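Local coordinates for SPCC18.06c protein (Schizosaccharomyces pombe, PDB 2P51), which catalyses 3'-to-5' exonucleolytic removal of poly(A) tails from mRNA as a metal-dependent deadenylase subunit of the CCR4-NOT complex, at residues D25-N30 with K135-V140; T52-V57 with F173-K178; K84-G89 with F110-Q115. One frame throughout, in Å; residues are numbered along the deposited sequence.

Interaction 1: D25-N30 with K135-V140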
loop_
_atom_site.group_PDB
_atom_site.type_symbol
_atom_site.label_atom_id
_atom_site.label_comp_id
_atom_site.label_asym_id
_atom_site.label_seq_id
_atom_site.Cartn_x
_atom_site.Cartn_y
_atom_site.Cartn_z
ATOM N N ASP A 25 10.768 10.638 3.969
ATOM C CA ASP A 25 10.324 9.895 5.151
ATOM C C ASP A 25 9.475 10.751 6.070
ATOM O O ASP A 25 9.823 11.945 6.249
ATOM C CB ASP A 25 11.507 9.399 5.997
ATOM C CG ASP A 25 11.950 8.036 5.519
ATOM O OD1 ASP A 25 11.234 7.028 5.562
ATOM O OD2 ASP A 25 13.119 7.972 5.073
ATOM N N VAL A 26 8.431 10.153 6.618
ATOM C CA VAL A 26 7.530 10.893 7.476
ATOM C C VAL A 26 7.483 10.172 8.821
ATOM O O VAL A 26 7.370 8.938 8.881
ATOM C CB VAL A 26 6.137 10.960 6.860
ATOM C CG1 VAL A 26 5.242 12.005 7.534
ATOM C CG2 VAL A 26 6.183 11.277 5.358
ATOM N N TRP A 27 7.580 11.009 9.874
ATOM C CA TRP A 27 7.565 10.608 11.273
ATOM C C TRP A 27 6.528 11.445 12.018
ATOM O O TRP A 27 5.890 12.282 11.371
ATOM C CB TRP A 27 8.932 10.848 11.938
ATOM C CG TRP A 27 10.012 10.063 11.214
ATOM C CD1 TRP A 27 10.847 10.516 10.230
ATOM C CD2 TRP A 27 10.342 8.689 11.431
ATOM N NE1 TRP A 27 11.681 9.488 9.837
ATOM C CE2 TRP A 27 11.394 8.368 10.549
ATOM C CE3 TRP A 27 9.872 7.684 12.286
ATOM C CZ2 TRP A 27 11.965 7.100 10.501
ATOM C CZ3 TRP A 27 10.440 6.414 12.234
ATOM C CH2 TRP A 27 11.480 6.140 11.344
ATOM N N SER A 28 6.340 11.224 13.309
ATOM C CA SER A 28 5.291 12.006 13.970
ATOM C C SER A 28 5.614 13.483 13.897
ATOM O O SER A 28 4.705 14.319 13.923
ATOM C CB SER A 28 5.167 11.528 15.422
ATOM O OG SER A 28 6.342 11.820 16.137
ATOM N N THR A 29 6.889 13.842 13.790
ATOM C CA THR A 29 7.353 15.230 13.866
ATOM C C THR A 29 7.104 16.050 12.591
ATOM O O THR A 29 7.082 17.272 12.647
ATOM C CB THR A 29 8.861 15.289 14.212
ATOM O OG1 THR A 29 9.563 14.390 13.338
ATOM C CG2 THR A 29 9.137 14.785 15.616
ATOM N N ASN A 30 6.905 15.361 11.451
ATOM C CA ASN A 30 6.677 16.119 10.224
ATOM C C ASN A 30 5.432 15.589 9.483
ATOM O O ASN A 30 5.233 15.946 8.314
ATOM C CB ASN A 30 7.926 16.111 9.341
ATOM C CG ASN A 30 8.265 14.713 8.868
ATOM O OD1 ASN A 30 7.842 13.712 9.453
ATOM N ND2 ASN A 30 9.040 14.638 7.783
ATOM N N LYS A 135 14.184 1.372 16.470
ATOM C CA LYS A 135 14.247 2.234 17.624
ATOM C C LYS A 135 13.560 3.572 17.322
ATOM O O LYS A 135 12.843 4.163 18.105
ATOM C CB LYS A 135 15.699 2.487 18.050
ATOM C CG LYS A 135 15.822 3.383 19.283
ATOM C CD LYS A 135 17.227 3.614 19.743
ATOM C CE LYS A 135 18.164 2.427 20.023
ATOM N NZ LYS A 135 19.379 2.658 19.207
ATOM N N LYS A 136 13.762 4.076 16.106
ATOM C CA LYS A 136 13.154 5.336 15.704
ATOM C C LYS A 136 11.650 5.191 15.565
ATOM O O LYS A 136 10.941 6.149 15.931
ATOM C CB LYS A 136 13.777 5.871 14.415
ATOM C CG LYS A 136 13.545 7.368 14.286
ATOM C CD LYS A 136 14.410 7.954 13.177
ATOM C CE LYS A 136 14.003 9.392 12.842
ATOM N NZ LYS A 136 14.855 9.981 11.763
ATOM N N HIS A 137 11.162 4.043 15.094
ATOM C CA HIS A 137 9.713 3.873 15.053
ATOM C C HIS A 137 9.156 3.899 16.478
ATOM O O HIS A 137 8.010 4.336 16.687
ATOM C CB HIS A 137 9.321 2.558 14.397
ATOM C CG HIS A 137 9.471 2.524 12.898
ATOM N ND1 HIS A 137 8.384 2.470 12.025
ATOM C CD2 HIS A 137 10.586 2.521 12.118
ATOM C CE1 HIS A 137 8.826 2.441 10.770
ATOM N NE2 HIS A 137 10.158 2.478 10.814
ATOM N N GLN A 138 9.950 3.438 17.460
ATOM C CA GLN A 138 9.403 3.415 18.817
ATOM C C GLN A 138 9.357 4.840 19.350
ATOM O O GLN A 138 8.435 5.256 20.057
ATOM C CB GLN A 138 10.228 2.488 19.720
ATOM C CG GLN A 138 9.543 2.383 21.090
ATOM C CD GLN A 138 10.313 1.467 22.017
ATOM O OE1 GLN A 138 10.800 0.416 21.580
ATOM N NE2 GLN A 138 10.442 1.815 23.291
ATOM N N GLU A 139 10.374 5.620 18.985
ATOM C CA GLU A 139 10.477 6.974 19.499
ATOM C C GLU A 139 9.586 7.991 18.779
ATOM O O GLU A 139 8.928 8.752 19.517
ATOM C CB GLU A 139 11.923 7.512 19.406
ATOM C CG GLU A 139 12.869 6.899 20.395
ATOM C CD GLU A 139 12.424 7.097 21.843
ATOM O OE1 GLU A 139 12.247 8.266 22.252
ATOM O OE2 GLU A 139 12.264 6.042 22.516
ATOM N N VAL A 140 9.611 8.020 17.434
ATOM C CA VAL A 140 8.849 9.108 16.766
ATOM C C VAL A 140 7.998 8.528 15.660
ATOM O O VAL A 140 7.643 9.175 14.689
ATOM C CB VAL A 140 9.764 10.200 16.212
ATOM C CG1 VAL A 140 10.372 11.035 17.354
ATOM C CG2 VAL A 140 10.886 9.646 15.369
HETATM O O HOH W 1 14.202 10.020 8.728
HETATM O O HOH W 2 6.291 10.504 19.297
#

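Interaction 2: T52-V57 with F173-K178. With MG (magnesium ion), chain C.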
loop_
_atom_site.group_PDB
_atom_site.type_symbol
_atom_site.label_atom_id
_atom_site.label_comp_id
_atom_site.label_asym_id
_atom_site.label_seq_id
_atom_site.Cartn_x
_atom_site.Cartn_y
_atom_site.Cartn_z
ATOM N N THR A 52 2.387 -1.357 1.873
ATOM C CA THR A 52 2.566 -1.205 3.312
ATOM C C THR A 52 3.585 -2.247 3.792
ATOM O O THR A 52 3.809 -3.257 3.136
ATOM C CB THR A 52 1.293 -1.431 4.165
ATOM O OG1 THR A 52 0.978 -2.822 4.201
ATOM C CG2 THR A 52 0.092 -0.635 3.592
ATOM N N GLU A 53 4.242 -1.978 4.920
ATOM C CA GLU A 53 5.019 -3.015 5.574
ATOM C C GLU A 53 4.345 -3.268 6.947
ATOM O O GLU A 53 3.847 -2.328 7.598
ATOM C CB GLU A 53 6.482 -2.639 5.767
ATOM C CG GLU A 53 7.246 -2.234 4.515
ATOM C CD GLU A 53 7.263 -3.272 3.430
ATOM O OE1 GLU A 53 7.335 -4.476 3.702
ATOM O OE2 GLU A 53 7.196 -2.865 2.229
ATOM N N PHE A 54 4.350 -4.500 7.404
ATOM C CA PHE A 54 3.686 -4.927 8.627
ATOM C C PHE A 54 4.381 -6.207 9.083
ATOM O O PHE A 54 5.200 -6.759 8.324
ATOM C CB PHE A 54 2.195 -5.136 8.362
ATOM C CG PHE A 54 1.909 -6.052 7.185
ATOM C CD1 PHE A 54 1.840 -7.433 7.353
ATOM C CD2 PHE A 54 1.682 -5.505 5.919
ATOM C CE1 PHE A 54 1.571 -8.262 6.286
ATOM C CE2 PHE A 54 1.438 -6.337 4.838
ATOM C CZ PHE A 54 1.374 -7.712 5.046
ATOM N N PRO A 55 4.156 -6.643 10.297
ATOM C CA PRO A 55 5.007 -7.721 10.858
ATOM C C PRO A 55 4.596 -9.132 10.483
ATOM O O PRO A 55 4.660 -10.070 11.294
ATOM C CB PRO A 55 4.915 -7.481 12.366
ATOM C CG PRO A 55 3.725 -6.666 12.631
ATOM C CD PRO A 55 3.228 -6.093 11.322
ATOM N N GLY A 56 4.193 -9.304 9.223
ATOM C CA GLY A 56 3.978 -10.641 8.705
ATOM C C GLY A 56 2.645 -11.248 9.104
ATOM O O GLY A 56 1.704 -10.507 9.407
ATOM N N VAL A 57 2.563 -12.552 9.038
ATOM C CA VAL A 57 1.439 -13.374 9.456
ATOM C C VAL A 57 1.894 -14.244 10.635
ATOM O O VAL A 57 2.930 -14.957 10.511
ATOM C CB VAL A 57 0.979 -14.261 8.291
ATOM C CG1 VAL A 57 -0.079 -15.296 8.685
ATOM C CG2 VAL A 57 0.453 -13.310 7.206
ATOM N N PHE A 173 -4.450 -2.923 1.526
ATOM C CA PHE A 173 -5.692 -2.135 1.619
ATOM C C PHE A 173 -6.335 -2.345 2.996
ATOM O O PHE A 173 -6.914 -1.393 3.562
ATOM C CB PHE A 173 -6.713 -2.527 0.553
ATOM C CG PHE A 173 -6.701 -1.718 -0.720
ATOM C CD1 PHE A 173 -6.681 -0.331 -0.686
ATOM C CD2 PHE A 173 -6.699 -2.339 -1.946
ATOM C CE1 PHE A 173 -6.661 0.490 -1.829
ATOM C CE2 PHE A 173 -6.702 -1.550 -3.082
ATOM C CZ PHE A 173 -6.674 -0.169 -3.059
ATOM N N ALA A 174 -6.299 -3.554 3.555
ATOM C CA ALA A 174 -6.894 -3.792 4.876
ATOM C C ALA A 174 -6.211 -2.900 5.907
ATOM O O ALA A 174 -6.886 -2.344 6.809
ATOM C CB ALA A 174 -6.858 -5.258 5.264
ATOM N N TYR A 175 -4.881 -2.733 5.819
ATOM C CA TYR A 175 -4.203 -1.885 6.826
ATOM C C TYR A 175 -4.640 -0.435 6.694
ATOM O O TYR A 175 -4.755 0.232 7.733
ATOM C CB TYR A 175 -2.682 -2.004 6.681
ATOM C CG TYR A 175 -2.165 -3.123 7.585
ATOM C CD1 TYR A 175 -1.683 -4.331 7.129
ATOM C CD2 TYR A 175 -2.210 -2.885 8.949
ATOM C CE1 TYR A 175 -1.214 -5.336 7.990
ATOM C CE2 TYR A 175 -1.771 -3.859 9.804
ATOM C CZ TYR A 175 -1.279 -5.072 9.345
ATOM O OH TYR A 175 -0.859 -5.987 10.270
ATOM N N LEU A 176 -4.890 0.035 5.479
ATOM C CA LEU A 176 -5.321 1.422 5.354
ATOM C C LEU A 176 -6.755 1.542 5.864
ATOM O O LEU A 176 -7.098 2.537 6.534
ATOM C CB LEU A 176 -5.220 1.996 3.931
ATOM C CG LEU A 176 -3.868 2.703 3.655
ATOM C CD1 LEU A 176 -2.744 1.674 3.609
ATOM C CD2 LEU A 176 -3.959 3.538 2.393
ATOM N N LEU A 177 -7.577 0.503 5.557
ATOM C CA LEU A 177 -8.952 0.653 6.119
ATOM C C LEU A 177 -8.957 0.587 7.621
ATOM O O LEU A 177 -9.702 1.330 8.299
ATOM C CB LEU A 177 -9.887 -0.407 5.508
ATOM C CG LEU A 177 -11.382 -0.244 5.804
ATOM C CD1 LEU A 177 -11.964 0.930 5.004
ATOM C CD2 LEU A 177 -12.165 -1.519 5.514
ATOM N N LYS A 178 -8.156 -0.279 8.208
ATOM C CA LYS A 178 -8.005 -0.359 9.671
ATOM C C LYS A 178 -7.575 0.983 10.247
ATOM O O LYS A 178 -8.061 1.494 11.253
ATOM C CB LYS A 178 -6.991 -1.455 10.032
ATOM C CG LYS A 178 -6.526 -1.454 11.467
ATOM C CD LYS A 178 -5.487 -2.551 11.732
ATOM C CE LYS A 178 -5.063 -2.543 13.223
ATOM N NZ LYS A 178 -3.850 -3.441 13.380
HETATM MG MG MG C . 6.685 -3.893 0.476
HETATM O O HOH W 3 5.136 -4.920 1.513
HETATM O O HOH W 4 7.860 -5.430 1.248
HETATM O O HOH W 5 -0.773 -8.952 9.190
HETATM O O HOH W 6 6.398 -4.991 -1.290
#

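Interaction 3: K84-G89 with F110-Q115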
loop_
_atom_site.group_PDB
_atom_site.type_symbol
_atom_site.label_atom_id
_atom_site.label_comp_id
_atom_site.label_asym_id
_atom_site.label_seq_id
_atom_site.Cartn_x
_atom_site.Cartn_y
_atom_site.Cartn_z
ATOM N N LYS A 84 0.286 -4.570 14.320
ATOM C CA LYS A 84 0.349 -3.148 13.966
ATOM C C LYS A 84 1.119 -2.860 12.687
ATOM O O LYS A 84 2.167 -3.430 12.391
ATOM C CB LYS A 84 1.019 -2.385 15.114
ATOM C CG LYS A 84 0.163 -2.366 16.386
ATOM C CD LYS A 84 0.982 -1.682 17.492
ATOM C CE LYS A 84 0.046 -1.599 18.712
ATOM N NZ LYS A 84 0.745 -0.866 19.792
ATOM N N ILE A 85 0.573 -1.912 11.932
ATOM C CA ILE A 85 1.254 -1.400 10.741
ATOM C C ILE A 85 2.613 -0.786 11.071
ATOM O O ILE A 85 2.743 -0.189 12.135
ATOM C CB ILE A 85 0.343 -0.362 10.050
ATOM C CG1 ILE A 85 0.805 0.026 8.657
ATOM C CG2 ILE A 85 0.160 0.910 10.911
ATOM C CD1 ILE A 85 0.884 -1.033 7.633
ATOM N N ILE A 86 3.558 -0.957 10.123
ATOM C CA ILE A 86 4.911 -0.413 10.334
ATOM C C ILE A 86 5.212 0.683 9.328
ATOM O O ILE A 86 5.818 1.712 9.722
ATOM C CB ILE A 86 5.960 -1.563 10.326
ATOM C CG1 ILE A 86 5.779 -2.474 11.553
ATOM C CG2 ILE A 86 7.381 -1.034 10.274
ATOM C CD1 ILE A 86 6.561 -3.794 11.509
ATOM N N GLN A 87 4.828 0.551 8.078
ATOM C CA GLN A 87 5.068 1.620 7.139
ATOM C C GLN A 87 3.935 1.666 6.093
ATOM O O GLN A 87 3.398 0.615 5.749
ATOM C CB GLN A 87 6.322 1.489 6.253
ATOM C CG GLN A 87 7.652 1.732 6.882
ATOM C CD GLN A 87 8.810 1.567 5.925
ATOM O OE1 GLN A 87 8.758 0.660 5.050
ATOM N NE2 GLN A 87 9.842 2.349 6.077
ATOM N N ILE A 88 3.636 2.843 5.588
ATOM C CA ILE A 88 2.797 2.982 4.396
ATOM C C ILE A 88 3.570 3.796 3.375
ATOM O O ILE A 88 4.107 4.845 3.751
ATOM C CB ILE A 88 1.449 3.686 4.651
ATOM C CG1 ILE A 88 0.565 2.880 5.609
ATOM C CG2 ILE A 88 0.731 3.995 3.338
ATOM C CD1 ILE A 88 -0.717 3.525 6.076
ATOM N N GLY A 89 3.601 3.357 2.137
ATOM C CA GLY A 89 4.252 4.097 1.038
ATOM C C GLY A 89 3.212 4.649 0.084
ATOM O O GLY A 89 2.309 3.879 -0.305
ATOM N N PHE A 110 5.408 4.204 11.137
ATOM C CA PHE A 110 4.435 4.158 12.229
ATOM C C PHE A 110 5.023 3.601 13.517
ATOM O O PHE A 110 5.999 2.839 13.542
ATOM C CB PHE A 110 3.230 3.298 11.807
ATOM C CG PHE A 110 2.447 4.055 10.740
ATOM C CD1 PHE A 110 1.489 4.992 11.096
ATOM C CD2 PHE A 110 2.700 3.871 9.393
ATOM C CE1 PHE A 110 0.768 5.691 10.138
ATOM C CE2 PHE A 110 1.980 4.531 8.415
ATOM C CZ PHE A 110 1.023 5.478 8.806
ATOM N N THR A 111 4.378 3.990 14.610
ATOM C CA THR A 111 4.829 3.597 15.958
ATOM C C THR A 111 4.839 2.077 16.116
ATOM O O THR A 111 3.934 1.354 15.680
ATOM C CB THR A 111 3.914 4.253 16.997
ATOM O OG1 THR A 111 4.513 4.073 18.288
ATOM C CG2 THR A 111 2.542 3.584 17.002
ATOM N N PHE A 112 5.876 1.533 16.758
ATOM C CA PHE A 112 5.985 0.072 16.928
ATOM C C PHE A 112 6.940 -0.145 18.084
ATOM O O PHE A 112 7.854 0.695 18.287
ATOM C CB PHE A 112 6.505 -0.540 15.614
ATOM C CG PHE A 112 6.207 -2.018 15.568
ATOM C CD1 PHE A 112 4.951 -2.437 15.122
ATOM C CD2 PHE A 112 7.146 -2.973 15.968
ATOM C CE1 PHE A 112 4.634 -3.796 15.091
ATOM C CE2 PHE A 112 6.809 -4.312 15.933
ATOM C CZ PHE A 112 5.557 -4.724 15.508
ATOM N N ASN A 113 6.783 -1.216 18.852
ATOM C CA ASN A 113 7.518 -1.463 20.074
ATOM C C ASN A 113 7.901 -2.950 20.079
ATOM O O ASN A 113 7.045 -3.811 20.230
ATOM C CB ASN A 113 6.695 -1.054 21.287
ATOM C CG ASN A 113 7.539 -1.177 22.539
ATOM O OD1 ASN A 113 8.074 -2.256 22.781
ATOM N ND2 ASN A 113 7.604 -0.073 23.304
ATOM N N LEU A 114 9.192 -3.245 19.882
ATOM C CA LEU A 114 9.624 -4.630 19.771
ATOM C C LEU A 114 9.450 -5.400 21.071
ATOM O O LEU A 114 9.376 -6.621 21.116
ATOM C CB LEU A 114 11.111 -4.738 19.338
ATOM C CG LEU A 114 11.330 -4.336 17.855
ATOM C CD1 LEU A 114 12.821 -4.366 17.532
ATOM C CD2 LEU A 114 10.513 -5.213 16.895
ATOM N N GLN A 115 9.416 -4.667 22.180
ATOM C CA GLN A 115 9.265 -5.378 23.459
ATOM C C GLN A 115 7.802 -5.706 23.715
ATOM O O GLN A 115 7.463 -6.721 24.322
ATOM C CB GLN A 115 9.898 -4.475 24.541
ATOM C CG GLN A 115 11.396 -4.270 24.409
ATOM C CD GLN A 115 11.844 -3.237 23.394
ATOM O OE1 GLN A 115 12.787 -3.511 22.624
ATOM N NE2 GLN A 115 11.241 -2.044 23.323
HETATM O O HOH W 7 1.621 1.316 14.227
#

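Interaction 1: D25-N30 with K135-V140
The Trp27 indole has the Lys136 side chain laid across one face, the Val140 carbonyl oxygen at its edge near the ring plane, and its own far edge turned into the face of His137. This joins the end of an outermost strand of the DEDD-nuclease sheet, 23-26, to helix 134-140. Lys136 CG stands anti to the backbone N (chi1 -159°), and the extended chain beyond it brings CE over the five-membered ring, 3.8 Å from its centroid, as a CH-pi contact. Lys136 NZ lies farther off-centre in a cation-pi pair, and water 1 accepts from both NZ and Trp27 NE1. The His137 contact is T-shaped: Trp27 CH2 approaches His137 CD2 at 3.8 Å, with the planes at 76°. The imidazole is held from elsewhere, its ND1 being hydrogen-bonded to Phe110 O. Val140 CG2 adds an apolar contact with Trp27 CE3. Past the tryptophan, Asn30 braces its own loop: Trp27 N donates to Asn30 OD1 over 2.7 Å in the carbonyl plane, while Asn30 ND2 reaches back to Asp25 O on a lone pair. The backbone link across this surface contact is nearly straight: Ser28 N donates to Val140 O at 2.8 Å, the N-H...O angle being 171°.

Interaction 2: T52-V57 with F173-K178
Tyr175 meets Phe54 with ring planes only 28° apart, but the rings are slid so far that they barely overlap, their centroids lying 5.0 Å from each other. Phe173 and Ala174, which open segment 173-178, belong to the flank of the helix that packs on helix 189-199; the next residue, Tyr175, turns to the active-site strand. Its CE1 sits over one face of the Phe54 ring, 3.3 Å from Phe54 CG, a close apolar approach. With Phe54 CG between the backbone N and the carbonyl carbon (chi1 53°), the ring stands beside Tyr175, and CB meets CE1 as well. Tyr175 OH is hydrogen-bonded to Leu83 O, and water 5 donates to it and to Gly56 O, bridging helix and loop. One residue on, Leu176 CD1 packs against Thr52 CG2 at 3.7 Å. The contact lies directly beside the two-magnesium site of the DEDD fold: Thr52 OG1 is hydrogen-bonded to Asp172, a ligand of the second ion, and Glu53 OE2 binds the first at 2.1 Å together with Asp51, Asp241 and waters 3, 4 and 6. Leu177 then touches helix 189-199, and Lys178 NZ bonds to Val80 O. Helix 170-181 thus lies against the end of strand 47-53, with Ala174 and Tyr175 touching helix 69-82 and Leu176 reaching Ile88 of strand 87-93.

Interaction 3: K84-G89 with F110-Q115
Phe110 CG stands anti to its carbonyl carbon (chi1 -70°), which carries the ring along segment 84-89 to Ile88, whereas Phe112 has CG opposite the backbone N (chi1 -161°) and turns its ring to Ile86 and Lys84. Ile85 CG2 lies over one face of the Phe110 ring, 3.9 Å from Phe110 CG. The ring edge runs beside the backbone, with Ile86 O, Gln87 CA and Ile88 N near its plane, and at its far end Phe110 CE2 approaches Ile88 CG1 to 3.5 Å. Phe112 receives Ile86 on a face: Ile86 CD1 sits above the ring centre, and Ile86 CG1 makes a CH-pi contact 4.1 Å from the centroid. Lys84 CB packs beside Phe112 CE1 at 3.9 Å, while Lys84 NZ extends on to a salt bridge with Asp117. The backbones are joined by Phe110 N, which donates to Ile86 O at 2.9 Å from well above the carbonyl plane, and by water 7, which donates to both Ile85 O and Thr111 O. Ile86 and Gln87 both face Glu53 of the neighbouring strand 47-53, forming a classic beta bulge at the start of strand 87-93. Gln87 points away from segment 110-115 and is held by Asn109, Gln237 and Ala238, next to the metal ligand Glu53. The contact is chiefly apolar, two phenyl rings against three isoleucines; within it a peptide N-H meets Ile86 O and one water serves Ile85 O and Thr111 O, while Ile86 N and Gln87 O bond to Glu53.

How the interactions relate
From the N terminus, segment 25-30, at the end of strand 23-26, meets 135-140 in interaction 1 and closes a loop of about a hundred residues. Segment 52-57 follows within that loop and pairs with 173-178 beyond its end, so interactions 1 and 2 cross. Interaction 3 is nested inside both loops, joining 84-89 to 110-115 with the rest of strand 87-93 and strand 105-109 between them. It also touches both others: the His137 side chain of interaction 1 is hydrogen-bonded to the Phe110 carbonyl, and Glu53 of interaction 2 pairs through its backbone with Ile86 and Gln87. Together they tie the edge strand and helix 134-140, through the middle of the sheet, to the metal-bearing strand 47-53 and helix 170-181.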